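4-hydroxy-3-methylbut-2-enyl diphosphate reductase (Aquifex aeolicus, PDB 3DNF) catalyses the last step of the non-mevalonate isoprenoid pathway, using an iron-sulfur cluster to reduce hydroxymethylbutenyl diphosphate to isopentenyl and dimethylallyl diphosphates. Local coordinates at residues B[27-32]-B[90-95]. Numbering follows the deposited sequence.
Sequences LKESQG and KVIDAT
K90 reaches from the edge strand to the loop at E29 and meets it with its ammonium group. K90 NZ donates to the backbone O of E29 at 2.8 Å, approaching from above the carbonyl plane, 41° out of it. It also forms a long salt bridge, 3.9 Å from K90 NZ to E29 OE1. The lysine leaves the strand with CG anti to its backbone N (chi1 174°) and kinks at chi3 (-77°), which turns its end onto the carbonyl. The E29 side chain crosses it at a slant, extended beyond CG, and carries its carboxylate on toward I92, whose CD1 lies 3.6 Å from E29 OE2. A water accepts from Q31 N at 2.9 Å and, weakly, from K90 NZ. A methionine in place of K90 would probably leave the E29 carbonyl without this donor and its carboxylate without the nearby positive charge. S30 OG lies loosely beside CD of K90; its hydrogen bonds go to T68 OG1 and the S26 carbonyl. This surface contact, away from the cluster, joins the loop between helix 14-26 and strand 34-36 to strand 90-93, which pairs in parallel with strand 68-71, while I92 also packs on S26 of helix 14-26.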
# COMPACT_ATOMS: atom_id res chain seq x y z
N LEU B 27 -19.62 11.20 -38.20
CA LEU B 27 -20.13 11.05 -39.57
C LEU B 27 -20.66 12.39 -40.11
O LEU B 27 -20.59 12.60 -41.29
CB LEU B 27 -21.24 10.01 -39.59
CG LEU B 27 -20.72 8.57 -39.38
CD1 LEU B 27 -21.99 7.73 -39.03
CD2 LEU B 27 -20.10 8.07 -40.64
N LYS B 28 -21.19 13.25 -39.23
CA LYS B 28 -21.82 14.51 -39.59
C LYS B 28 -20.82 15.62 -39.86
O LYS B 28 -21.21 16.71 -40.25
CB LYS B 28 -22.83 14.95 -38.53
CG LYS B 28 -24.13 14.14 -38.56
CD LYS B 28 -24.98 14.31 -37.31
CE LYS B 28 -26.34 13.63 -37.49
NZ LYS B 28 -27.04 13.60 -36.17
N GLU B 29 -19.53 15.36 -39.66
CA GLU B 29 -18.49 16.38 -39.88
C GLU B 29 -17.36 15.83 -40.76
O GLU B 29 -16.39 16.54 -41.05
CB GLU B 29 -17.89 16.85 -38.53
CG GLU B 29 -17.29 15.70 -37.70
CD GLU B 29 -16.58 16.10 -36.38
OE1 GLU B 29 -15.74 17.04 -36.39
OE2 GLU B 29 -16.82 15.40 -35.33
N SER B 30 -17.47 14.58 -41.18
CA SER B 30 -16.43 13.93 -41.95
C SER B 30 -16.64 13.92 -43.46
O SER B 30 -17.52 13.22 -43.99
CB SER B 30 -16.24 12.49 -41.44
OG SER B 30 -15.73 12.54 -40.11
N GLN B 31 -15.79 14.67 -44.17
CA GLN B 31 -15.82 14.64 -45.62
C GLN B 31 -15.25 13.36 -46.20
O GLN B 31 -15.61 12.95 -47.31
CB GLN B 31 -15.07 15.84 -46.18
CG GLN B 31 -15.30 16.03 -47.66
CD GLN B 31 -14.89 17.41 -48.13
OE1 GLN B 31 -15.72 18.29 -48.32
NE2 GLN B 31 -13.59 17.59 -48.34
N GLY B 32 -14.36 12.71 -45.45
CA GLY B 32 -13.68 11.51 -45.91
C GLY B 32 -14.27 10.29 -45.25
O GLY B 32 -15.33 10.39 -44.59
N LYS B 90 -8.26 13.71 -39.95
CA LYS B 90 -9.06 14.28 -38.87
C LYS B 90 -9.12 13.29 -37.70
O LYS B 90 -9.70 12.20 -37.83
CB LYS B 90 -10.47 14.62 -39.36
CG LYS B 90 -11.42 15.08 -38.26
CD LYS B 90 -12.80 15.48 -38.81
CE LYS B 90 -12.69 16.87 -39.46
NZ LYS B 90 -14.03 17.39 -39.89
N VAL B 91 -8.49 13.67 -36.59
CA VAL B 91 -8.29 12.77 -35.46
C VAL B 91 -9.31 13.14 -34.41
O VAL B 91 -9.31 14.28 -33.89
CB VAL B 91 -6.84 12.82 -34.90
CG1 VAL B 91 -6.76 11.88 -33.66
CG2 VAL B 91 -5.83 12.40 -36.01
N ILE B 92 -10.20 12.20 -34.13
CA ILE B 92 -11.16 12.33 -33.03
C ILE B 92 -10.66 11.53 -31.82
O ILE B 92 -10.53 10.31 -31.87
CB ILE B 92 -12.54 11.80 -33.42
CG1 ILE B 92 -12.97 12.28 -34.83
CG2 ILE B 92 -13.59 12.08 -32.31
CD1 ILE B 92 -13.89 13.44 -34.91
N ASP B 93 -10.44 12.24 -30.72
CA ASP B 93 -9.89 11.58 -29.55
C ASP B 93 -11.03 11.12 -28.66
O ASP B 93 -11.57 11.92 -27.92
CB ASP B 93 -8.97 12.49 -28.75
CG ASP B 93 -8.27 11.75 -27.60
OD1 ASP B 93 -8.43 10.51 -27.54
OD2 ASP B 93 -7.49 12.39 -26.87
N ALA B 94 -11.29 9.80 -28.67
CA ALA B 94 -12.33 9.24 -27.83
C ALA B 94 -11.74 8.45 -26.64
O ALA B 94 -12.42 7.63 -26.04
CB ALA B 94 -13.30 8.37 -28.63
N THR B 95 -10.46 8.68 -26.32
CA THR B 95 -9.90 8.17 -25.08
C THR B 95 -10.81 8.48 -23.88
O THR B 95 -11.26 9.60 -23.71
CB THR B 95 -8.52 8.82 -24.80
OG1 THR B 95 -7.70 8.62 -25.94
CG2 THR B 95 -7.85 8.14 -23.58
O HOH W 1 -13.63 16.21 -43.02